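Local coordinates for hypothetical protein (Staphylococcus aureus subsp. aureus, PDB 1QYI) that is of unknown function but probably belongs to the HAD-like hydrolases, a superfamily rich in phosphatases and other phosphoryl-transfer enzymes, at residues E15-D20 against D51-R56; I59-K64 against N129-L134; F104-E109 against V161-L166. All blocks are in the same frame, centred on the assembly; numbering follows the deposited sequence.

Contact 1: residues E15-D20 against D51-R56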
ATOM      1  N   GLU A  15       1.838  -6.787  -2.998  1.00 25.60           N
ATOM      2  CA  GLU A  15       1.950  -5.691  -2.036  1.00 26.77           C
ATOM      3  C   GLU A  15       2.865  -6.002  -0.859  1.00 27.16           C
ATOM      4  O   GLU A  15       3.048  -5.162   0.019  1.00 26.73           O
ATOM      5  CB  GLU A  15       0.568  -5.333  -1.493  1.00 28.48           C
ATOM      6  CG  GLU A  15      -0.371  -4.695  -2.497  1.00 31.98           C
ATOM      7  CD  GLU A  15      -1.762  -4.487  -1.923  1.00 34.40           C
ATOM      8  OE1 GLU A  15      -2.388  -5.489  -1.514  1.00 36.32           O
ATOM      9  OE2 GLU A  15      -2.231  -3.327  -1.885  1.00 35.66           O
ATOM     10  N   GLU A  16       3.429  -7.209  -0.852  1.00 27.14           N
ATOM     11  CA  GLU A  16       4.311  -7.671   0.223  1.00 25.75           C
ATOM     12  C   GLU A  16       5.364  -6.668   0.679  1.00 26.44           C
ATOM     13  O   GLU A  16       5.532  -6.434   1.879  1.00 26.30           O
ATOM     14  CB  GLU A  16       5.018  -8.964  -0.203  1.00 26.32           C
ATOM     15  CG  GLU A  16       4.101 -10.178  -0.280  1.00 26.54           C
ATOM     16  CD  GLU A  16       3.459 -10.501   1.060  1.00 25.47           C
ATOM     17  OE1 GLU A  16       4.192 -10.692   2.056  1.00 23.66           O
ATOM     18  OE2 GLU A  16       2.217 -10.574   1.114  1.00 25.81           O
ATOM     19  N   ARG A  17       6.083  -6.089  -0.281  1.00 26.22           N
ATOM     20  CA  ARG A  17       7.132  -5.127   0.016  1.00 26.12           C
ATOM     21  C   ARG A  17       6.597  -3.993   0.888  1.00 26.62           C
ATOM     22  O   ARG A  17       7.326  -3.445   1.710  1.00 23.59           O
ATOM     23  CB  ARG A  17       7.706  -4.558  -1.282  1.00 26.05           C
ATOM     24  CG  ARG A  17       9.206  -4.308  -1.252  1.00 26.86           C
ATOM     25  CD  ARG A  17      10.005  -5.547  -1.654  1.00 26.02           C
ATOM     26  NE  ARG A  17      10.628  -6.222  -0.515  1.00 27.65           N
ATOM     27  CZ  ARG A  17      11.738  -6.962  -0.596  1.00 27.03           C
ATOM     28  NH1 ARG A  17      12.355  -7.126  -1.756  1.00 26.00           N
ATOM     29  NH2 ARG A  17      12.241  -7.536   0.487  1.00 26.52           N
ATOM     30  N   CYS A  18       5.325  -3.637   0.701  1.00 28.66           N
ATOM     31  CA  CYS A  18       4.729  -2.576   1.501  1.00 29.12           C
ATOM     32  C   CYS A  18       4.792  -2.991   2.964  1.00 29.33           C
ATOM     33  O   CYS A  18       5.255  -2.224   3.816  1.00 31.67           O
ATOM     34  CB  CYS A  18       3.271  -2.326   1.091  1.00 30.65           C
ATOM     35  SG  CYS A  18       3.062  -1.392  -0.462  1.00 31.19           S
ATOM     36  N   PHE A  19       4.341  -4.209   3.251  1.00 25.87           N
ATOM     37  CA  PHE A  19       4.354  -4.726   4.617  1.00 25.33           C
ATOM     38  C   PHE A  19       5.802  -4.813   5.128  1.00 26.98           C
ATOM     39  O   PHE A  19       6.062  -4.639   6.325  1.00 28.84           O
ATOM     40  CB  PHE A  19       3.675  -6.100   4.659  1.00 23.41           C
ATOM     41  CG  PHE A  19       2.344  -6.142   3.945  1.00 22.96           C
ATOM     42  CD1 PHE A  19       1.384  -5.153   4.165  1.00 22.41           C
ATOM     43  CD2 PHE A  19       2.049  -7.172   3.056  1.00 20.84           C
ATOM     44  CE1 PHE A  19       0.156  -5.190   3.513  1.00 22.34           C
ATOM     45  CE2 PHE A  19       0.823  -7.217   2.399  1.00 21.98           C
ATOM     46  CZ  PHE A  19      -0.129  -6.223   2.627  1.00 21.71           C
ATOM     47  N   ASP A  20       6.734  -5.082   4.213  1.00 26.13           N
ATOM     48  CA  ASP A  20       8.153  -5.150   4.541  1.00 23.56           C
ATOM     49  C   ASP A  20       8.589  -3.756   4.988  1.00 22.54           C
ATOM     50  O   ASP A  20       9.035  -3.564   6.118  1.00 24.97           O
ATOM     51  CB  ASP A  20       8.983  -5.529   3.308  1.00 22.64           C
ATOM     52  CG  ASP A  20       9.100  -7.017   3.101  1.00 21.61           C
ATOM     53  OD1 ASP A  20       8.346  -7.807   3.728  1.00 19.83           O
ATOM     54  OD2 ASP A  20       9.962  -7.394   2.278  1.00 22.64           O
ATOM     55  N   ASP A  51      17.118 -10.550   6.175  1.00 24.81           N
ATOM     56  CA  ASP A  51      17.107  -9.644   7.339  1.00 25.41           C
ATOM     57  C   ASP A  51      15.714  -9.026   7.444  1.00 25.43           C
ATOM     58  O   ASP A  51      15.054  -9.104   8.484  1.00 24.76           O
ATOM     59  CB  ASP A  51      18.116  -8.484   7.207  1.00 23.19           C
ATOM     60  CG  ASP A  51      19.545  -8.944   6.910  1.00 24.21           C
ATOM     61  OD1 ASP A  51      20.066  -9.879   7.567  1.00 20.83           O
ATOM     62  OD2 ASP A  51      20.166  -8.325   6.022  1.00 24.88           O
ATOM     63  N   ILE A  52      15.291  -8.403   6.346  1.00 25.41           N
ATOM     64  CA  ILE A  52      13.994  -7.741   6.248  1.00 24.71           C
ATOM     65  C   ILE A  52      12.886  -8.696   6.639  1.00 24.53           C
ATOM     66  O   ILE A  52      11.934  -8.311   7.309  1.00 26.46           O
ATOM     67  CB  ILE A  52      13.723  -7.260   4.802  1.00 24.34           C
ATOM     68  CG1 ILE A  52      14.824  -6.298   4.347  1.00 23.94           C
ATOM     69  CG2 ILE A  52      12.369  -6.577   4.724  1.00 24.53           C
ATOM     70  CD1 ILE A  52      14.766  -5.972   2.864  1.00 24.02           C
ATOM     71  N   GLN A  53      13.016  -9.947   6.220  1.00 24.50           N
ATOM     72  CA  GLN A  53      11.997 -10.935   6.518  1.00 24.96           C
ATOM     73  C   GLN A  53      11.994 -11.241   8.000  1.00 24.62           C
ATOM     74  O   GLN A  53      10.940 -11.414   8.621  1.00 25.47           O
ATOM     75  CB  GLN A  53      12.246 -12.203   5.704  1.00 25.21           C
ATOM     76  CG  GLN A  53      11.074 -12.612   4.820  1.00 28.65           C
ATOM     77  CD  GLN A  53      10.493 -11.462   3.986  1.00 29.97           C
ATOM     78  OE1 GLN A  53      11.197 -10.817   3.197  1.00 30.88           O
ATOM     79  NE2 GLN A  53       9.199 -11.198   4.174  1.00 28.94           N
ATOM     80  N   ASP A  54      13.179 -11.304   8.580  1.00 23.37           N
ATOM     81  CA  ASP A  54      13.261 -11.585   9.999  1.00 22.99           C
ATOM     82  C   ASP A  54      12.640 -10.429  10.774  1.00 21.49           C
ATOM     83  O   ASP A  54      11.845 -10.623  11.692  1.00 19.72           O
ATOM     84  CB  ASP A  54      14.715 -11.752  10.419  1.00 23.73           C
ATOM     85  CG  ASP A  54      14.851 -11.972  11.903  1.00 26.32           C
ATOM     86  OD1 ASP A  54      14.384 -13.029  12.390  1.00 25.41           O
ATOM     87  OD2 ASP A  54      15.392 -11.074  12.582  1.00 26.94           O
ATOM     88  N   ILE A  55      13.022  -9.218  10.394  1.00 22.18           N
ATOM     89  CA  ILE A  55      12.521  -8.013  11.042  1.00 22.01           C
ATOM     90  C   ILE A  55      10.991  -8.000  11.023  1.00 22.36           C
ATOM     91  O   ILE A  55      10.348  -7.854  12.067  1.00 21.11           O
ATOM     92  CB  ILE A  55      13.122  -6.772  10.331  1.00 21.54           C
ATOM     93  CG1 ILE A  55      14.634  -6.750  10.611  1.00 19.00           C
ATOM     94  CG2 ILE A  55      12.422  -5.492  10.782  1.00 15.41           C
ATOM     95  CD1 ILE A  55      15.474  -5.921   9.660  1.00 18.31           C
ATOM     96  N   ARG A  56      10.430  -8.176   9.830  1.00 22.01           N
ATOM     97  CA  ARG A  56       8.988  -8.210   9.622  1.00 23.93           C
ATOM     98  C   ARG A  56       8.344  -9.263  10.516  1.00 25.14           C
ATOM     99  O   ARG A  56       7.284  -9.049  11.117  1.00 25.82           O
ATOM    100  CB  ARG A  56       8.685  -8.550   8.167  1.00 23.02           C
ATOM    101  CG  ARG A  56       7.209  -8.743   7.890  1.00 21.45           C
ATOM    102  CD  ARG A  56       6.944  -9.023   6.426  1.00 19.44           C
ATOM    103  NE  ARG A  56       5.577  -9.473   6.250  1.00 19.45           N
ATOM    104  CZ  ARG A  56       4.951  -9.545   5.085  1.00 21.82           C
ATOM    105  NH1 ARG A  56       5.578  -9.189   3.970  1.00 22.09           N
ATOM    106  NH2 ARG A  56       3.692  -9.967   5.042  1.00 19.91           N
TER
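Helices 16-20 and 51-56 cross at 70° with their axes 10.5 Å apart, and the backbones come nearest where the CA atoms of Asp20 and Arg56 lie 6.0 Å from each other. Arg56 spans this gap: with CG anti to the backbone N (chi1 174°) and the chain extended as far as NE, its guanidinium is delivered between Glu16 and Asp20, one turn apart on the facing helix. NH1 makes a fairly straight salt-bridge bond (165°) to Asp20 OD1 at 3.1 Å, in the guanidinium plane, on the anti side of the carboxylate but tilted out of its plane. The same nitrogen meets Glu16 OE1 at 2.8 Å, from above that carboxylate's plane, while NH2 adds only a weak bond to it. Phe19 CB sits 3.6 Å above the centre of one guanidinium face. Helix 16-31 opens the long, mostly helical insertion that follows strand 3-6 of the parallel sheet, a placement consistent with the C1 cap of HAD enzymes, and the contact ties this first helix to helix 49-60. Asp20 is shared: Arg17 reaches forward along its own helix and grips OD2 side-on through NE and NH2, the latter at 2.9 Å, leaving OD1 to Arg56, in a salt-bridge network that also takes in Glu16. Ile52 CG2 packs 3.5 Å from Asp20 OD2. Arg56 NH2 has a further salt-bridge partner in Asp63.

Contact 2: residues I59-K64 against N129-L134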
ATOM      1  N   ILE A  59       8.535  -7.914  14.252  1.00 27.84           N
ATOM      2  CA  ILE A  59       7.619  -6.793  14.452  1.00 27.20           C
ATOM      3  C   ILE A  59       6.149  -7.218  14.419  1.00 27.77           C
ATOM      4  O   ILE A  59       5.412  -6.960  15.368  1.00 28.60           O
ATOM      5  CB  ILE A  59       7.854  -5.673  13.389  1.00 26.38           C
ATOM      6  CG1 ILE A  59       9.303  -5.186  13.438  1.00 25.34           C
ATOM      7  CG2 ILE A  59       6.920  -4.491  13.652  1.00 27.76           C
ATOM      8  CD1 ILE A  59       9.727  -4.642  14.800  1.00 26.09           C
ATOM      9  N   PHE A  60       5.728  -7.880  13.344  1.00 27.49           N
ATOM     10  CA  PHE A  60       4.339  -8.308  13.208  1.00 28.23           C
ATOM     11  C   PHE A  60       3.960  -9.687  13.766  1.00 28.74           C
ATOM     12  O   PHE A  60       2.791 -10.078  13.702  1.00 27.36           O
ATOM     13  CB  PHE A  60       3.906  -8.228  11.736  1.00 27.46           C
ATOM     14  CG  PHE A  60       3.950  -6.844  11.158  1.00 27.10           C
ATOM     15  CD1 PHE A  60       3.312  -5.789  11.797  1.00 25.94           C
ATOM     16  CD2 PHE A  60       4.622  -6.597   9.960  1.00 28.42           C
ATOM     17  CE1 PHE A  60       3.339  -4.502  11.256  1.00 27.03           C
ATOM     18  CE2 PHE A  60       4.655  -5.314   9.407  1.00 27.92           C
ATOM     19  CZ  PHE A  60       4.014  -4.265  10.055  1.00 27.53           C
ATOM     20  N   GLN A  61       4.937 -10.415  14.304  1.00 28.72           N
ATOM     21  CA  GLN A  61       4.703 -11.739  14.880  1.00 28.68           C
ATOM     22  C   GLN A  61       4.048 -12.706  13.890  1.00 29.43           C
ATOM     23  O   GLN A  61       2.896 -13.122  14.063  1.00 28.95           O
ATOM     24  CB  GLN A  61       3.836 -11.612  16.129  1.00 29.20           C
ATOM     25  CG  GLN A  61       4.450 -10.739  17.197  1.00 30.51           C
ATOM     26  CD  GLN A  61       5.585 -11.421  17.934  1.00 30.90           C
ATOM     27  OE1 GLN A  61       5.363 -12.301  18.766  1.00 32.74           O
ATOM     28  NE2 GLN A  61       6.811 -11.026  17.621  1.00 31.93           N
ATOM     29  N   LYS A  62       4.793 -13.067  12.854  1.00 29.45           N
ATOM     30  CA  LYS A  62       4.293 -13.970  11.832  1.00 30.56           C
ATOM     31  C   LYS A  62       3.117 -13.345  11.102  1.00 31.23           C
ATOM     32  O   LYS A  62       2.259 -14.051  10.573  1.00 31.94           O
ATOM     33  CB  LYS A  62       3.860 -15.312  12.435  1.00 30.97           C
ATOM     34  CG  LYS A  62       5.002 -16.304  12.694  1.00 30.56           C
ATOM     35  CD  LYS A  62       5.752 -16.657  11.408  1.00 27.08           C
ATOM     36  CE  LYS A  62       6.873 -17.653  11.674  1.00 26.84           C
ATOM     37  NZ  LYS A  62       7.610 -18.043  10.435  1.00 27.07           N
ATOM     38  N   ASP A  63       3.075 -12.019  11.081  1.00 30.30           N
ATOM     39  CA  ASP A  63       2.006 -11.307  10.391  1.00 28.95           C
ATOM     40  C   ASP A  63       0.660 -11.355  11.102  1.00 28.38           C
ATOM     41  O   ASP A  63      -0.360 -10.916  10.555  1.00 29.11           O
ATOM     42  CB  ASP A  63       1.873 -11.840   8.968  1.00 26.33           C
ATOM     43  CG  ASP A  63       2.926 -11.270   8.047  1.00 26.14           C
ATOM     44  OD1 ASP A  63       3.966 -10.781   8.558  1.00 22.61           O
ATOM     45  OD2 ASP A  63       2.727 -11.320   6.814  1.00 25.62           O
ATOM     46  N   LYS A  64       0.660 -11.875  12.327  1.00 28.10           N
ATOM     47  CA  LYS A  64      -0.558 -11.945  13.115  1.00 27.50           C
ATOM     48  C   LYS A  64      -1.075 -10.525  13.374  1.00 26.72           C
ATOM     49  O   LYS A  64      -2.262 -10.263  13.209  1.00 25.91           O
ATOM     50  CB  LYS A  64      -0.283 -12.705  14.425  1.00 28.32           C
ATOM     51  CG  LYS A  64      -0.149 -14.226  14.220  1.00 31.36           C
ATOM     52  CD  LYS A  64      -0.060 -15.036  15.522  1.00 32.30           C
ATOM     53  CE  LYS A  64       1.208 -14.741  16.317  1.00 34.24           C
ATOM     54  NZ  LYS A  64       1.356 -15.653  17.494  1.00 33.96           N
ATOM     55  N   ASN A 129       9.101  -6.773  23.855  1.00 36.22           N
ATOM     56  CA  ASN A 129       7.767  -7.356  24.006  1.00 36.71           C
ATOM     57  C   ASN A 129       6.928  -7.075  22.751  1.00 37.27           C
ATOM     58  O   ASN A 129       5.920  -6.362  22.800  1.00 36.92           O
ATOM     59  CB  ASN A 129       7.065  -6.794  25.248  1.00 36.34           C
ATOM     60  CG  ASN A 129       5.678  -7.397  25.468  1.00 36.33           C
ATOM     61  OD1 ASN A 129       4.943  -6.971  26.358  1.00 40.39           O
ATOM     62  ND2 ASN A 129       5.319  -8.389  24.660  1.00 34.31           N
ATOM     63  N   GLU A 130       7.350  -7.660  21.630  1.00 38.26           N
ATOM     64  CA  GLU A 130       6.688  -7.466  20.343  1.00 38.20           C
ATOM     65  C   GLU A 130       5.324  -8.123  20.210  1.00 37.86           C
ATOM     66  O   GLU A 130       4.821  -8.314  19.108  1.00 37.79           O
ATOM     67  CB  GLU A 130       7.612  -7.913  19.195  1.00 38.48           C
ATOM     68  CG  GLU A 130       8.444  -9.169  19.453  1.00 38.06           C
ATOM     69  CD  GLU A 130       9.510  -8.978  20.525  1.00 36.94           C
ATOM     70  OE1 GLU A 130      10.495  -8.249  20.278  1.00 36.82           O
ATOM     71  OE2 GLU A 130       9.344  -9.556  21.622  1.00 33.94           O
ATOM     72  N   GLN A 131       4.713  -8.447  21.338  1.00 38.18           N
ATOM     73  CA  GLN A 131       3.400  -9.065  21.311  1.00 38.82           C
ATOM     74  C   GLN A 131       2.372  -8.039  21.820  1.00 39.44           C
ATOM     75  O   GLN A 131       1.165  -8.172  21.590  1.00 38.87           O
ATOM     76  CB  GLN A 131       3.400 -10.306  22.205  1.00 39.74           C
ATOM     77  CG  GLN A 131       2.276 -11.293  21.927  1.00 41.70           C
ATOM     78  CD  GLN A 131       2.625 -12.337  20.876  1.00 42.47           C
ATOM     79  OE1 GLN A 131       2.705 -12.052  19.678  1.00 44.33           O
ATOM     80  NE2 GLN A 131       2.855 -13.556  21.333  1.00 43.51           N
ATOM     81  N   LEU A 132       2.865  -7.002  22.492  1.00 39.34           N
ATOM     82  CA  LEU A 132       2.012  -5.960  23.049  1.00 39.98           C
ATOM     83  C   LEU A 132       0.969  -5.390  22.081  1.00 41.87           C
ATOM     84  O   LEU A 132      -0.224  -5.351  22.403  1.00 41.98           O
ATOM     85  CB  LEU A 132       2.870  -4.815  23.602  1.00 38.20           C
ATOM     86  CG  LEU A 132       2.083  -3.743  24.364  1.00 38.91           C
ATOM     87  CD1 LEU A 132       1.405  -4.377  25.569  1.00 40.19           C
ATOM     88  CD2 LEU A 132       3.014  -2.626  24.802  1.00 39.05           C
ATOM     89  N   PRO A 133       1.398  -4.938  20.883  1.00 42.46           N
ATOM     90  CA  PRO A 133       0.428  -4.382  19.933  1.00 40.92           C
ATOM     91  C   PRO A 133      -0.729  -5.335  19.637  1.00 39.66           C
ATOM     92  O   PRO A 133      -1.882  -4.911  19.532  1.00 38.64           O
ATOM     93  CB  PRO A 133       1.283  -4.065  18.703  1.00 41.22           C
ATOM     94  CG  PRO A 133       2.449  -5.004  18.825  1.00 42.62           C
ATOM     95  CD  PRO A 133       2.750  -4.992  20.294  1.00 41.85           C
ATOM     96  N   LEU A 134      -0.420  -6.620  19.522  1.00 39.68           N
ATOM     97  CA  LEU A 134      -1.437  -7.630  19.247  1.00 39.89           C
ATOM     98  C   LEU A 134      -2.360  -7.788  20.449  1.00 40.44           C
ATOM     99  O   LEU A 134      -3.559  -8.011  20.299  1.00 40.01           O
ATOM    100  CB  LEU A 134      -0.772  -8.968  18.935  1.00 38.84           C
ATOM    101  CG  LEU A 134      -1.706 -10.109  18.556  1.00 38.31           C
ATOM    102  CD1 LEU A 134      -2.392  -9.786  17.241  1.00 39.12           C
ATOM    103  CD2 LEU A 134      -0.912 -11.393  18.439  1.00 39.63           C
TER
HETATM  104  O   HOH W   1       5.256  -6.092  17.761  1.00 25.62           O
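Gln61 lays its side chain across Glu130, the two chains crossing at about a right angle. Its CG is anti to the carbonyl carbon (chi1 -59°) and the chain bends at chi2, which brings the amide back over the end of helix 49-60; there NE2 is bonded to Arg58 O and passes 3.1 Å from Glu130 CG. Gln61 CG itself lies 3.1 Å from Glu130 O, a tight fit. Glu130 takes the crowded position between backbone N and carbonyl carbon (chi1 39°), which turns CB and CG to Gln61 NE2 while the carboxylate leads away to a salt bridge with Arg58. Helix 49-60 ends just here: Gln61 has positive phi and starts a type I' beta turn to Lys64, closed by Lys64 N on Gln61 O at 3.1 Å, which redirects the chain into helix 64-71 of the helical insertion. One water joins the backbones, donating to Ile59 O and to Glu130 O at 2.6 Å each, and so serves two carbonyls that lie 4.0 Å apart, O to O. Farther along, Leu134 approaches the start of the next helix, its CD2 4.3 Å from Lys64 CB and CD1 4.1 Å from Lys64 O. Leu134 and Pro133 also touch Ile65.

Contact 3: residues F104-E109 against V161-L166; sequences FMYQDE and VSDATL
Tyr106 points its hydroxyl end into loop 161-166, where its nearest neighbours are carbons. Val161 CG2 and Asp163 CB flank the hydroxyl end, CG2 on the CE2 side and CB on the CE1 side, both near the ring plane; Tyr106 CZ is 3.8 Å from Val161 CG2, while the still shorter approach of hydroxyl to methyl is doubtful. Asp163 slides past the ring in the opposite direction, its carboxylate plane 30° from the ring plane, and OD1 lies at the ring edge, 3.1 Å from Tyr106 CE1. Its OD2 accepts from Thr165 OG1 at 2.6 Å and from Thr165 N in an Asx turn, both from one face. Met105, a selenomethionine, lays CB over one face of the tyrosine ring and bends at chi2 and chi3 (-81° and -73°) so that CE reaches Ala164 CA at 4.0 Å and Val161 CG1 at 4.1 Å, with SE 4.1 Å from Leu166 CD2. That same methyl touches Phe104 CE2 at 3.7 Å. The contact thus joins helix 98-106 to the loop after helix 144-158. Across it the attraction is largely dispersion, with a carboxylate oxygen at the tyrosine edge, while polar bonds between Asp163 and Thr165 shape the loop that presents Val161 and Leu166.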
ATOM      1  N   PHE A 104       8.683  14.662  27.029  1.00 42.59           N
ATOM      2  CA  PHE A 104       8.592  14.153  25.672  1.00 42.26           C
ATOM      3  C   PHE A 104       7.220  14.452  25.072  1.00 43.62           C
ATOM      4  O   PHE A 104       7.097  14.709  23.874  1.00 43.38           O
ATOM      5  CB  PHE A 104       8.844  12.644  25.680  1.00 40.22           C
ATOM      6  CG  PHE A 104       8.521  11.963  24.381  1.00 38.75           C
ATOM      7  CD1 PHE A 104       9.429  11.980  23.321  1.00 37.48           C
ATOM      8  CD2 PHE A 104       7.289  11.328  24.209  1.00 36.72           C
ATOM      9  CE1 PHE A 104       9.117  11.378  22.109  1.00 34.90           C
ATOM     10  CE2 PHE A 104       6.963  10.725  23.005  1.00 35.52           C
ATOM     11  CZ  PHE A 104       7.881  10.750  21.948  1.00 36.08           C
HETATM   12  N   MSE A 105       6.190  14.431  25.909  1.00 45.22           N
HETATM   13  CA  MSE A 105       4.827  14.675  25.436  1.00 47.03           C
HETATM   14  C   MSE A 105       4.447  16.140  25.242  1.00 47.72           C
HETATM   15  O   MSE A 105       3.502  16.434  24.510  1.00 48.68           O
HETATM   16  CB  MSE A 105       3.815  14.040  26.398  1.00 47.46           C
HETATM   17  CG  MSE A 105       3.967  12.536  26.598  1.00 50.56           C
HETATM   18 SE   MSE A 105       3.166  11.455  25.193  1.00 50.15          SE
HETATM   19  CE  MSE A 105       1.300  11.726  25.655  1.00 50.87           C
ATOM     20  N   TYR A 106       5.166  17.061  25.874  1.00 48.98           N
ATOM     21  CA  TYR A 106       4.798  18.470  25.762  1.00 51.08           C
ATOM     22  C   TYR A 106       5.915  19.467  25.429  1.00 51.81           C
ATOM     23  O   TYR A 106       5.675  20.675  25.368  1.00 51.45           O
ATOM     24  CB  TYR A 106       4.096  18.891  27.059  1.00 52.38           C
ATOM     25  CG  TYR A 106       2.893  18.036  27.398  1.00 52.64           C
ATOM     26  CD1 TYR A 106       1.721  18.131  26.653  1.00 53.19           C
ATOM     27  CD2 TYR A 106       2.943  17.095  28.430  1.00 52.53           C
ATOM     28  CE1 TYR A 106       0.625  17.312  26.919  1.00 52.08           C
ATOM     29  CE2 TYR A 106       1.846  16.267  28.704  1.00 51.09           C
ATOM     30  CZ  TYR A 106       0.695  16.382  27.941  1.00 51.63           C
ATOM     31  OH  TYR A 106      -0.385  15.562  28.177  1.00 49.81           O
ATOM     32  N   GLN A 107       7.129  18.967  25.217  1.00 53.54           N
ATOM     33  CA  GLN A 107       8.263  19.835  24.895  1.00 54.49           C
ATOM     34  C   GLN A 107       8.036  20.458  23.509  1.00 53.89           C
ATOM     35  O   GLN A 107       7.500  19.814  22.600  1.00 51.54           O
ATOM     36  CB  GLN A 107       9.575  19.025  24.916  1.00 55.98           C
ATOM     37  CG  GLN A 107      10.830  19.769  25.416  1.00 58.54           C
ATOM     38  CD  GLN A 107      10.871  19.948  26.938  1.00 60.71           C
ATOM     39  OE1 GLN A 107      11.925  20.239  27.518  1.00 61.20           O
ATOM     40  NE2 GLN A 107       9.718  19.782  27.587  1.00 61.26           N
ATOM     41  N   ASP A 108       8.437  21.719  23.370  1.00 53.69           N
ATOM     42  CA  ASP A 108       8.287  22.462  22.123  1.00 52.54           C
ATOM     43  C   ASP A 108       9.120  21.889  20.981  1.00 51.29           C
ATOM     44  O   ASP A 108       8.843  22.170  19.817  1.00 52.02           O
ATOM     45  CB  ASP A 108       8.667  23.934  22.338  1.00 53.81           C
ATOM     46  CG  ASP A 108       7.619  24.708  23.127  1.00 55.66           C
ATOM     47  OD1 ASP A 108       7.210  24.243  24.213  1.00 57.24           O
ATOM     48  OD2 ASP A 108       7.207  25.791  22.660  1.00 55.27           O
ATOM     49  N   GLU A 109      10.138  21.094  21.295  1.00 49.57           N
ATOM     50  CA  GLU A 109      10.970  20.528  20.241  1.00 49.23           C
ATOM     51  C   GLU A 109      10.236  19.421  19.497  1.00 47.28           C
ATOM     52  O   GLU A 109       9.348  18.769  20.044  1.00 47.88           O
ATOM     53  CB  GLU A 109      12.283  19.988  20.810  1.00 52.16           C
ATOM     54  CG  GLU A 109      13.212  21.060  21.381  1.00 56.16           C
ATOM     55  CD  GLU A 109      14.514  20.476  21.916  1.00 59.46           C
ATOM     56  OE1 GLU A 109      14.458  19.634  22.847  1.00 60.64           O
ATOM     57  OE2 GLU A 109      15.594  20.860  21.407  1.00 60.22           O
ATOM     58  N   VAL A 161      -1.967  10.493  31.703  1.00 51.80           N
ATOM     59  CA  VAL A 161      -2.063  11.861  31.221  1.00 51.78           C
ATOM     60  C   VAL A 161      -3.448  12.056  30.608  1.00 51.90           C
ATOM     61  O   VAL A 161      -4.259  11.131  30.609  1.00 52.99           O
ATOM     62  CB  VAL A 161      -0.969  12.156  30.175  1.00 51.31           C
ATOM     63  CG1 VAL A 161      -1.360  11.578  28.824  1.00 51.92           C
ATOM     64  CG2 VAL A 161      -0.728  13.641  30.095  1.00 52.38           C
ATOM     65  N   SER A 162      -3.722  13.245  30.081  1.00 51.41           N
ATOM     66  CA  SER A 162      -5.035  13.515  29.499  1.00 50.98           C
ATOM     67  C   SER A 162      -5.006  13.970  28.044  1.00 50.57           C
ATOM     68  O   SER A 162      -5.991  13.817  27.319  1.00 50.48           O
ATOM     69  CB  SER A 162      -5.770  14.560  30.346  1.00 50.36           C
ATOM     70  OG  SER A 162      -4.994  15.734  30.494  1.00 48.35           O
ATOM     71  N   ASP A 163      -3.876  14.528  27.623  1.00 49.89           N
ATOM     72  CA  ASP A 163      -3.721  15.007  26.252  1.00 49.58           C
ATOM     73  C   ASP A 163      -3.686  13.813  25.279  1.00 48.31           C
ATOM     74  O   ASP A 163      -4.735  13.356  24.816  1.00 49.33           O
ATOM     75  CB  ASP A 163      -2.446  15.862  26.141  1.00 50.29           C
ATOM     76  CG  ASP A 163      -2.494  16.846  24.977  1.00 50.11           C
ATOM     77  OD1 ASP A 163      -1.809  17.895  25.054  1.00 50.46           O
ATOM     78  OD2 ASP A 163      -3.208  16.571  23.988  1.00 48.37           O
ATOM     79  N   ALA A 164      -2.499  13.292  24.988  1.00 45.31           N
ATOM     80  CA  ALA A 164      -2.365  12.159  24.071  1.00 43.46           C
ATOM     81  C   ALA A 164      -2.670  12.524  22.612  1.00 41.58           C
ATOM     82  O   ALA A 164      -2.949  11.640  21.798  1.00 40.60           O
ATOM     83  CB  ALA A 164      -3.268  11.005  24.525  1.00 41.97           C
ATOM     84  N   THR A 165      -2.616  13.817  22.283  1.00 39.66           N
ATOM     85  CA  THR A 165      -2.886  14.271  20.915  1.00 37.32           C
ATOM     86  C   THR A 165      -1.668  14.079  20.032  1.00 35.39           C
ATOM     87  O   THR A 165      -1.725  14.309  18.831  1.00 35.92           O
ATOM     88  CB  THR A 165      -3.285  15.773  20.855  1.00 37.64           C
ATOM     89  OG1 THR A 165      -2.301  16.570  21.533  1.00 33.68           O
ATOM     90  CG2 THR A 165      -4.652  15.989  21.490  1.00 39.04           C
ATOM     91  N   LEU A 166      -0.568  13.661  20.645  1.00 34.14           N
ATOM     92  CA  LEU A 166       0.675  13.420  19.931  1.00 31.96           C
ATOM     93  C   LEU A 166       0.491  12.179  19.064  1.00 30.09           C
ATOM     94  O   LEU A 166       1.141  12.032  18.032  1.00 28.58           O
ATOM     95  CB  LEU A 166       1.799  13.178  20.933  1.00 33.98           C
ATOM     96  CG  LEU A 166       3.225  13.234  20.394  1.00 36.34           C
ATOM     97  CD1 LEU A 166       3.609  14.697  20.160  1.00 39.27           C
ATOM     98  CD2 LEU A 166       4.183  12.595  21.384  1.00 36.25           C
TER

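How the contacts relate
Contacts 1 and 2 adjoin, their centres 13 Å apart, and share helix 49-60: contact 1's arginine extends its charge network to Asp63 of contact 2, and Phe19 O packs against Phe60 CE2. Contact 1 is buried and pairs charges in a network between two helices. Contact 2 is a surface contact at that helix's end, where a bridging water and folded polar side chains fill the seam with a loop. Contact 3 stands apart, about 14 Å from contact 2 and 20 Å from contact 1 by nearest atoms; partly buried, it relies on apolar side chains. Along the chain contacts 2 and 3 alternate, interlacing the helical insertion, whereas contact 1 closes before either.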